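Local coordinates for protein ribonucleotide monophosphatase NagD (Escherichia coli, PDB 2C4N) that dephosphorylates ribonucleoside 5'-monophosphates with the help of magnesium or another divalent metal, and probably accepts a wider range of phosphorylated substrates, at residues Y122-D125 with M126-A130; A76-L79 with R80-G84. All blocks are in the same frame, centred on the assembly; numbering follows the deposited sequence.

Contact 1 of 2, residues Y122-D125 with M126-A130; sequences YNWD and MMHKA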
loop_
_atom_site.group_PDB
_atom_site.type_symbol
_atom_site.label_atom_id
_atom_site.label_comp_id
_atom_site.label_asym_id
_atom_site.label_seq_id
_atom_site.Cartn_x
_atom_site.Cartn_y
_atom_site.Cartn_z
ATOM N N TYR A 122 20.543 3.261 15.538
ATOM C CA TYR A 122 19.310 3.914 15.097
ATOM C C TYR A 122 18.385 4.111 16.294
ATOM O O TYR A 122 18.165 3.181 17.075
ATOM C CB TYR A 122 18.597 3.046 14.059
ATOM C CG TYR A 122 17.337 3.657 13.470
ATOM C CD1 TYR A 122 17.404 4.747 12.608
ATOM C CD2 TYR A 122 16.083 3.109 13.735
ATOM C CE1 TYR A 122 16.248 5.278 12.015
ATOM C CE2 TYR A 122 14.925 3.629 13.150
ATOM C CZ TYR A 122 15.017 4.711 12.291
ATOM O OH TYR A 122 13.879 5.221 11.708
ATOM N N ASN A 123 17.839 5.316 16.438
ATOM C CA ASN A 123 16.937 5.592 17.548
ATOM C C ASN A 123 15.887 6.644 17.221
ATOM O O ASN A 123 15.849 7.193 16.119
ATOM C CB ASN A 123 17.730 6.020 18.796
ATOM C CG ASN A 123 18.540 7.283 18.576
ATOM O OD1 ASN A 123 18.223 8.099 17.714
ATOM N ND2 ASN A 123 19.589 7.456 19.373
ATOM N N TRP A 124 15.038 6.907 18.206
ATOM C CA TRP A 124 13.956 7.878 18.117
ATOM C C TRP A 124 14.440 9.238 17.611
ATOM O O TRP A 124 13.798 9.865 16.769
ATOM C CB TRP A 124 13.325 8.031 19.504
ATOM C CG TRP A 124 12.000 8.728 19.534
ATOM C CD1 TRP A 124 10.766 8.146 19.499
ATOM C CD2 TRP A 124 11.776 10.138 19.656
ATOM N NE1 TRP A 124 9.787 9.105 19.596
ATOM C CE2 TRP A 124 10.380 10.339 19.687
ATOM C CE3 TRP A 124 12.620 11.252 19.734
ATOM C CZ2 TRP A 124 9.807 11.612 19.807
ATOM C CZ3 TRP A 124 12.051 12.520 19.851
ATOM C CH2 TRP A 124 10.657 12.687 19.882
ATOM N N ASP A 125 15.572 9.694 18.133
ATOM C CA ASP A 125 16.120 10.985 17.723
ATOM C C ASP A 125 16.486 11.039 16.241
ATOM O O ASP A 125 16.196 12.021 15.563
ATOM C CB ASP A 125 17.342 11.339 18.577
ATOM C CG ASP A 125 16.977 11.606 20.025
ATOM O OD1 ASP A 125 16.127 12.490 20.272
ATOM O OD2 ASP A 125 17.545 10.939 20.916
ATOM N N MET A 126 17.125 9.990 15.741
ATOM C CA MET A 126 17.507 9.934 14.333
ATOM C C MET A 126 16.273 9.902 13.443
ATOM O O MET A 126 16.212 10.588 12.429
ATOM C CB MET A 126 18.360 8.694 14.061
ATOM C CG MET A 126 19.756 8.746 14.653
ATOM S SD MET A 126 20.720 7.323 14.125
ATOM C CE MET A 126 21.832 7.120 15.515
ATOM N N MET A 127 15.288 9.098 13.826
ATOM C CA MET A 127 14.058 9.002 13.044
ATOM C C MET A 127 13.395 10.373 12.996
ATOM O O MET A 127 12.918 10.813 11.952
ATOM C CB MET A 127 13.095 7.993 13.676
ATOM C CG MET A 127 11.878 7.690 12.817
ATOM S SD MET A 127 10.565 6.785 13.659
ATOM C CE MET A 127 11.387 5.266 14.087
ATOM N N HIS A 128 13.378 11.042 14.145
ATOM C CA HIS A 128 12.783 12.366 14.273
ATOM C C HIS A 128 13.459 13.378 13.353
ATOM O O HIS A 128 12.803 14.032 12.545
ATOM C CB HIS A 128 12.888 12.839 15.729
ATOM C CG HIS A 128 12.458 14.258 15.941
ATOM N ND1 HIS A 128 13.069 15.089 16.855
ATOM C CD2 HIS A 128 11.476 14.990 15.365
ATOM C CE1 HIS A 128 12.484 16.274 16.831
ATOM N NE2 HIS A 128 11.514 16.239 15.936
ATOM N N LYS A 129 14.775 13.511 13.479
ATOM C CA LYS A 129 15.514 14.460 12.654
ATOM C C LYS A 129 15.403 14.158 11.170
ATOM O O LYS A 129 15.178 15.059 10.365
ATOM C CB LYS A 129 16.989 14.492 13.053
ATOM C CG LYS A 129 17.260 15.040 14.445
ATOM C CD LYS A 129 18.755 15.269 14.620
ATOM C CE LYS A 129 19.131 15.557 16.061
ATOM N NZ LYS A 129 20.610 15.727 16.195
ATOM N N ALA A 130 15.568 12.892 10.806
ATOM C CA ALA A 130 15.475 12.499 9.404
ATOM C C ALA A 130 14.096 12.848 8.854
ATOM O O ALA A 130 13.975 13.403 7.765
ATOM C CB ALA A 130 15.739 10.994 9.259
HETATM O O HOH W 1 15.165 14.515 18.312
#
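M127 runs its whole side chain past the phenol end of Y122, where the chain enters helix 124-135. M127 CB lies 3.5 Å from Y122 OH and CG 3.4 Å from it, while SD stands further off; the thioether then bends at its last torsion (chi3 -62°) and brings M127 CE back to 3.4 Å from the same Y122 OH. That methyl also reaches CE2 of the ring, so the methionine curls round the hydroxyl. A neighbouring subunit extends the cluster: Y122 packs on its M127, and M127 on its Y122. Next to the pair, M126 stays extended beyond CG and lays its sulfur against the backbone of Y122, with M126 SD 3.8 Å from Y122 CA.

N123 occupies the N-cap. With chi1 at 61°, its CG sits between backbone N and carbonyl carbon, which aims the amide at the first turn; N123 OD1 accepts from M126 N at 2.9 Å, the donor lying almost on the line of the side-chain carbonyl (173°). N123 O takes M127 N, the first of the regular helical bonds. On the outer side a water links D125 OD1 to H128 ND1, lying in the plane of the imidazole at its edge. The H128 ring meets W124 CZ3 obliquely and stacks edge-to-face with Y153 of the neighbouring subunit.

The arrangement is an asparagine N-cap, with the tyrosine just before the cap packed on a methionine of the first turn, and it starts the helix of the beta-alpha-beta unit formed by strand 105-116, helix 124-135 and strand 139-142.

Contact 2 of 2, residues A76-L79 with R80-G84; sequences ADFL and RRQEG
Q82 folds its amide back against one face of the F78 ring and supplies a donor for the end of helix 71-80. Q82 NE2 gives a hydrogen bond of 3.0 Å to F78 O, which lies within 4° of the amide plane; the same nitrogen sits over the centre of that face, 4.1 Å above it. With CG anti to the carbonyl carbon (chi1 -54°), a bend at chi2 (-52°) turns the amide back over the ring. The other amide atom, Q82 OE1, accepts from R139 NH2, so both ends of the group are held. A leucine in this position would probably leave F78 O without this donor and deprive R139 of an acceptor.

The backbone N of Q82 is used one residue further on: it donates to L79 O at 2.9 Å, coming from above the carbonyl plane, as the chain turns out of the helix. One turn earlier, A76 O still receives R80 N in a regular helical bond. On the outer surface D77 and R80 run side by side, and D77 OD1 forms a salt bridge with R80 NH1 at 3.0 Å; the other carboxylate oxygen, D77 OD2, is hydrogen-bonded to Y69 OH, so both oxygens of D77 have a partner.

Here the side chain of the fourth residue on, rather than its backbone N-H, serves a carbonyl in the last turn of a helix, at the passage from helix 71-80 to strand 86-90 of the four-stranded parallel sheet.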
loop_
_atom_site.group_PDB
_atom_site.type_symbol
_atom_site.label_atom_id
_atom_site.label_comp_id
_atom_site.label_asym_id
_atom_site.label_seq_id
_atom_site.Cartn_x
_atom_site.Cartn_y
_atom_site.Cartn_z
ATOM N N ALA A 76 27.707 6.741 -2.574
ATOM C CA ALA A 76 28.708 7.803 -2.603
ATOM C C ALA A 76 28.927 8.241 -4.049
ATOM O O ALA A 76 29.023 9.431 -4.333
ATOM C CB ALA A 76 30.030 7.311 -1.991
ATOM N N ASP A 77 28.999 7.274 -4.961
ATOM C CA ASP A 77 29.200 7.577 -6.374
ATOM C C ASP A 77 28.023 8.367 -6.923
ATOM O O ASP A 77 28.192 9.245 -7.764
ATOM C CB ASP A 77 29.377 6.297 -7.196
ATOM C CG ASP A 77 30.767 5.701 -7.059
ATOM O OD1 ASP A 77 31.705 6.454 -6.724
ATOM O OD2 ASP A 77 30.928 4.487 -7.309
ATOM N N PHE A 78 26.827 8.042 -6.444
ATOM C CA PHE A 78 25.616 8.732 -6.865
ATOM C C PHE A 78 25.656 10.193 -6.413
ATOM O O PHE A 78 25.378 11.104 -7.189
ATOM C CB PHE A 78 24.397 8.017 -6.269
ATOM C CG PHE A 78 23.097 8.756 -6.446
ATOM C CD1 PHE A 78 22.752 9.805 -5.596
ATOM C CD2 PHE A 78 22.212 8.400 -7.461
ATOM C CE1 PHE A 78 21.547 10.488 -5.752
ATOM C CE2 PHE A 78 21.004 9.079 -7.624
ATOM C CZ PHE A 78 20.672 10.126 -6.769
ATOM N N LEU A 79 26.022 10.402 -5.156
ATOM C CA LEU A 79 26.076 11.737 -4.568
ATOM C C LEU A 79 27.240 12.600 -5.052
ATOM O O LEU A 79 27.159 13.833 -5.037
ATOM C CB LEU A 79 26.106 11.609 -3.045
ATOM C CG LEU A 79 24.827 10.981 -2.472
ATOM C CD1 LEU A 79 24.986 10.691 -0.994
ATOM C CD2 LEU A 79 23.665 11.924 -2.716
ATOM N N ARG A 80 28.324 11.957 -5.467
ATOM C CA ARG A 80 29.487 12.677 -5.969
ATOM C C ARG A 80 29.071 13.591 -7.106
ATOM O O ARG A 80 29.501 14.739 -7.182
ATOM C CB ARG A 80 30.541 11.703 -6.498
ATOM C CG ARG A 80 31.651 11.364 -5.532
ATOM C CD ARG A 80 32.781 10.643 -6.258
ATOM N NE ARG A 80 33.837 10.241 -5.335
ATOM C CZ ARG A 80 33.804 9.146 -4.585
ATOM N NH1 ARG A 80 32.769 8.319 -4.649
ATOM N NH2 ARG A 80 34.809 8.890 -3.760
ATOM N N ARG A 81 28.223 13.065 -7.984
ATOM C CA ARG A 81 27.755 13.802 -9.151
ATOM C C ARG A 81 26.620 14.769 -8.843
ATOM O O ARG A 81 26.024 15.335 -9.757
ATOM C CB ARG A 81 27.283 12.830 -10.239
ATOM C CG ARG A 81 27.708 11.371 -10.051
ATOM C CD ARG A 81 28.538 10.875 -11.235
ATOM N NE ARG A 81 28.477 9.423 -11.414
ATOM C CZ ARG A 81 27.456 8.779 -11.973
ATOM N NH1 ARG A 81 26.403 9.456 -12.410
ATOM N NH2 ARG A 81 27.491 7.459 -12.110
ATOM N N GLN A 82 26.313 14.961 -7.565
ATOM C CA GLN A 82 25.224 15.858 -7.205
ATOM C C GLN A 82 25.698 17.191 -6.651
ATOM O O GLN A 82 26.801 17.305 -6.122
ATOM C CB GLN A 82 24.300 15.203 -6.173
ATOM C CG GLN A 82 23.749 13.834 -6.555
ATOM C CD GLN A 82 23.097 13.802 -7.922
ATOM O OE1 GLN A 82 22.350 14.706 -8.288
ATOM N NE2 GLN A 82 23.367 12.744 -8.682
ATOM N N GLU A 83 24.845 18.198 -6.793
ATOM C CA GLU A 83 25.123 19.530 -6.285
ATOM C C GLU A 83 24.704 19.465 -4.824
ATOM O O GLU A 83 23.718 18.809 -4.492
ATOM C CB GLU A 83 24.281 20.553 -7.043
ATOM C CG GLU A 83 24.108 21.885 -6.349
ATOM C CD GLU A 83 23.276 22.840 -7.174
ATOM O OE1 GLU A 83 23.714 23.184 -8.294
ATOM O OE2 GLU A 83 22.187 23.240 -6.711
ATOM N N GLY A 84 25.445 20.141 -3.955
ATOM C CA GLY A 84 25.120 20.105 -2.544
ATOM C C GLY A 84 26.016 19.055 -1.921
ATOM O O GLY A 84 26.136 17.948 -2.447
#

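Contact 1 opens a helix and contact 2 closes one: at 122-130 a side-chain oxygen accepts from a backbone N-H of the first turn, at 76-84 a side-chain N-H donates to a carbonyl of the last. Both are partly buried and lie against the same four-stranded parallel sheet, contact 1 touching strand 86-90 and contact 2 strand 105-116, with centres about 24 Å apart. Sulfur and aromatic groups dominate the buried side of contact 1, whereas contact 2 pairs an amide with a ring and carries a salt bridge outside. Each also meets a different neighbouring subunit, and both stand away from the magnesium site.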